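Thioredoxin (Bacillus cereus, PDB 3ZIT) probably transfers electrons through thiol-disulfide exchange, as small redox proteins of the thioredoxin and glutaredoxin fold do. Local coordinates at residues 39-42 against 43-47; 67-70 against 71-74. The protein carries 1 engineered substitution. All blocks are in the same frame, centred on the assembly; numbering follows the deposited sequence.

Contact 1 (39-42 against 43-47); sequences AARN and RLLYD
R43 folds back along helix 38-47 and lays one face of its guanidinium group over the backbone of A40, whose CA stands 3.5 Å above the plane, offset toward the rim of the group. The two alanines suit this turn because their short side chains leave room for the arginine: A40 CB lies 3.7 Å from R43 NH2, and A39 CB 3.9 Å from R43 NH1. The bend that brings the group back is at chi3 (-63°). N42 and Y46 run side by side, their amide and ring planes 62° apart, with N42 OD1 3.3 Å from Y46 CE2. R41, in one of its two conformers, pairs likewise with L45, CG to CD1 at 3.9 Å, the arginine's long aliphatic part serving as a nonpolar neighbour. Four backbone hydrogen bonds from residue i+4 to i underlie these pairs, from R43 N to A39 O through Y46 N to N42 O. Further out, R43 NE is hydrogen-bonded to the hydroxyl of Y7 in strand 4-8 and its charge meets the ring of F32 in a cation-pi contact. These two partners probably fix the rotation of the guanidinium group, whose charge stays tied to the sheet side of the helix.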
# COMPACT_ATOMS: atom_id res chain seq x y z
N ALA B 39 18.59 16.31 -9.46
CA ALA B 39 18.24 17.34 -8.50
C ALA B 39 17.36 16.80 -7.39
O ALA B 39 17.52 17.07 -6.20
CB ALA B 39 17.53 18.53 -9.17
N ALA B 40 16.35 15.99 -7.79
CA ALA B 40 15.47 15.33 -6.85
C ALA B 40 16.26 14.37 -5.91
O ALA B 40 16.02 14.37 -4.70
CB ALA B 40 14.40 14.54 -7.59
N ARG B 41 17.21 13.65 -6.48
CA ARG B 41 18.05 12.77 -5.67
C ARG B 41 18.79 13.56 -4.61
O ARG B 41 18.93 13.15 -3.45
CB ARG B 41 18.99 12.00 -6.58
CG ARG B 41 19.90 11.08 -5.83
CD ARG B 41 20.88 10.49 -6.79
NE ARG B 41 21.49 9.27 -6.35
CZ ARG B 41 20.98 8.04 -6.47
NH1 ARG B 41 19.78 7.78 -7.03
NH2 ARG B 41 21.70 7.04 -5.99
N ASN B 42 19.33 14.73 -5.02
CA ASN B 42 20.06 15.56 -4.07
C ASN B 42 19.15 16.12 -3.01
O ASN B 42 19.58 16.20 -1.86
CB ASN B 42 20.78 16.65 -4.87
CG ASN B 42 22.02 16.12 -5.56
OD1 ASN B 42 22.52 15.07 -5.19
ND2 ASN B 42 22.51 16.85 -6.55
N ARG B 43 17.91 16.50 -3.35
CA ARG B 43 17.02 16.92 -2.30
C ARG B 43 16.71 15.79 -1.28
O ARG B 43 16.74 16.03 -0.08
CB ARG B 43 15.67 17.44 -2.83
CG ARG B 43 15.85 18.70 -3.68
CD ARG B 43 14.51 19.38 -3.92
NE ARG B 43 13.54 18.53 -4.68
CZ ARG B 43 13.54 18.35 -5.99
NH1 ARG B 43 14.39 18.96 -6.83
NH2 ARG B 43 12.61 17.58 -6.53
N LEU B 44 16.42 14.59 -1.78
CA LEU B 44 16.18 13.42 -0.94
C LEU B 44 17.32 13.25 0.08
O LEU B 44 17.09 13.12 1.28
CB LEU B 44 16.03 12.18 -1.82
CG LEU B 44 15.85 10.87 -1.05
CD1 LEU B 44 14.46 10.83 -0.43
CD2 LEU B 44 16.11 9.71 -1.93
N LEU B 45 18.54 13.20 -0.43
CA LEU B 45 19.73 12.81 0.36
C LEU B 45 20.18 13.94 1.23
O LEU B 45 20.50 13.71 2.39
CB LEU B 45 20.86 12.43 -0.60
CG LEU B 45 20.73 11.12 -1.29
CD1 LEU B 45 21.77 11.00 -2.41
CD2 LEU B 45 20.75 9.94 -0.38
N TYR B 46 20.23 15.15 0.71
CA TYR B 46 20.93 16.26 1.42
C TYR B 46 19.91 17.18 2.06
O TYR B 46 20.29 17.82 3.00
CB TYR B 46 21.90 16.99 0.42
CG TYR B 46 22.95 16.03 -0.21
CD1 TYR B 46 24.07 15.56 0.49
CD2 TYR B 46 22.83 15.62 -1.52
CE1 TYR B 46 24.99 14.65 -0.10
CE2 TYR B 46 23.68 14.66 -2.08
CZ TYR B 46 24.73 14.15 -1.35
OH TYR B 46 25.60 13.19 -1.92
N ASP B 47 18.76 17.49 1.49
CA ASP B 47 17.78 18.35 2.12
C ASP B 47 16.93 17.64 3.11
O ASP B 47 16.62 18.12 4.20
CB ASP B 47 16.79 19.00 1.12
CG ASP B 47 17.42 19.92 0.15
OD1 ASP B 47 18.62 20.18 0.26
OD2 ASP B 47 16.63 20.40 -0.69

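Contact 2 (67-70 against 71-74); sequences QIEK and LQQL
Residues 67-70 and 71-74 meet within the first turns of helix 68-75, the last helix of the chain, in a local contact that buries one flank and leaves another to solvent and, at E69, to the second subunit. Q67 occupies the N-cap position, and its carbonyl oxygen accepts the first helical bond, L71 N to Q67 O at 3.0 Å. Three more of the same i+4 to i kind follow, ending with L74 N to K70 O. The Q67 side chain leads away from 71-74, and its NE2 bonds A64 O.

On the polar flank K70 reaches along the helix surface. Its CG lies anti to the backbone N (chi1 179°) and the chain bends at chi2, which carries CE to 4.0 Å from L74 CD1. In one of its two conformers the side chain of Q73 crosses that of K70 at about a right angle, its OE1 4.0 Å from K70 CD. A water joins E69 to Q72: it donates to E69 O at 3.0 Å and accepts from Q72 NE2 at 3.0 Å, giving that carbonyl a second partner beside Q73 N. E69 N also bonds E69 OE2 of the second subunit.

The inward residues are mostly aliphatic. I68 packs on V18 and F21 of helix 13-24, where Q72 also touches F21; L71 packs on V18 and on V56, I58 and V63 of the sheet, and L74 on I58 and V63. Leucine and isoleucine suit this flank, which faces a neighbouring helix and a beta hairpin. An amphipathic C-terminal helix laid against the antiparallel hairpin is characteristic of the thioredoxin fold shared by glutaredoxins.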
# COMPACT_ATOMS: atom_id res chain seq x y z
N GLN B 67 5.77 3.88 5.59
CA GLN B 67 5.09 4.23 6.84
C GLN B 67 3.67 4.65 6.46
O GLN B 67 3.34 5.87 6.47
CB GLN B 67 5.77 5.37 7.60
CG GLN B 67 7.20 5.05 8.01
CD GLN B 67 7.70 6.17 8.91
OE1 GLN B 67 7.10 6.46 9.96
NE2 GLN B 67 8.82 6.80 8.58
N ILE B 68 2.81 3.68 6.23
CA ILE B 68 1.45 4.03 5.73
C ILE B 68 0.62 4.76 6.78
O ILE B 68 -0.06 5.74 6.46
CB ILE B 68 0.73 2.77 5.25
CG1 ILE B 68 1.44 2.11 4.08
CG2 ILE B 68 -0.72 3.09 4.90
CD1 ILE B 68 1.63 3.01 2.82
N GLU B 69 0.63 4.28 8.03
CA GLU B 69 -0.19 4.93 9.08
C GLU B 69 0.28 6.36 9.34
O GLU B 69 -0.52 7.25 9.51
CB GLU B 69 -0.25 4.09 10.37
CG GLU B 69 -1.08 2.83 10.18
CD GLU B 69 -1.88 2.33 11.39
OE1 GLU B 69 -1.26 1.86 12.37
OE2 GLU B 69 -3.12 2.39 11.38
N LYS B 70 1.58 6.59 9.32
CA LYS B 70 2.10 7.96 9.54
C LYS B 70 1.69 8.83 8.37
O LYS B 70 1.28 9.97 8.56
CB LYS B 70 3.62 7.88 9.65
CG LYS B 70 4.28 9.20 9.84
CD LYS B 70 3.99 9.74 11.12
CE LYS B 70 4.94 10.88 11.50
NZ LYS B 70 4.53 11.45 12.77
N LEU B 71 1.74 8.34 7.15
CA LEU B 71 1.20 9.12 6.00
C LEU B 71 -0.26 9.48 6.19
O LEU B 71 -0.64 10.61 5.92
CB LEU B 71 1.40 8.33 4.74
CG LEU B 71 2.68 8.10 4.16
CD1 LEU B 71 2.28 7.53 2.69
CD2 LEU B 71 3.42 9.36 3.93
N GLN B 72 -1.05 8.49 6.56
CA GLN B 72 -2.46 8.73 6.73
C GLN B 72 -2.65 9.85 7.72
O GLN B 72 -3.52 10.71 7.51
CB GLN B 72 -3.15 7.49 7.26
CG GLN B 72 -3.44 6.46 6.31
CD GLN B 72 -4.44 5.50 6.88
OE1 GLN B 72 -5.27 5.00 6.17
NE2 GLN B 72 -4.34 5.22 8.17
N GLN B 73 -1.96 9.79 8.89
CA GLN B 73 -2.11 10.79 9.91
C GLN B 73 -1.74 12.17 9.40
O GLN B 73 -2.49 13.09 9.53
CB GLN B 73 -1.18 10.43 11.12
CG GLN B 73 -1.58 9.29 12.05
CD GLN B 73 -0.46 8.72 12.90
OE1 GLN B 73 0.64 9.32 13.27
NE2 GLN B 73 -0.74 7.48 13.28
N LEU B 74 -0.59 12.28 8.76
CA LEU B 74 -0.12 13.61 8.30
C LEU B 74 -0.96 14.20 7.18
O LEU B 74 -1.01 15.38 7.00
CB LEU B 74 1.34 13.52 7.89
CG LEU B 74 2.32 13.31 9.02
CD1 LEU B 74 3.70 13.15 8.45
CD2 LEU B 74 2.27 14.38 10.15
O HOH W 1 -3.12 6.38 10.64

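Overall arrangement
Contacts 1 and 2 lie on opposite sides of the chain's centre, their centres 22 Å apart and their nearest atoms about 11 Å apart. Both are successive turns of surface helices with one buried flank, so neither is wholly core or wholly surface. They hold different elements: 39-47 leans on strand 4-8 through A40 and L44 and reaches strand 30-33 through R43, whereas 67-74 covers helix 13-24 and the hairpin of strands 55-58 and 61-64. Their chemistry differs accordingly. Contact 1 meets its strands partly through small and aliphatic residues and partly through a charged arginine, whereas contact 2 turns a mainly aliphatic flank inward, keeps most amides and charges outward, and also touches the second subunit.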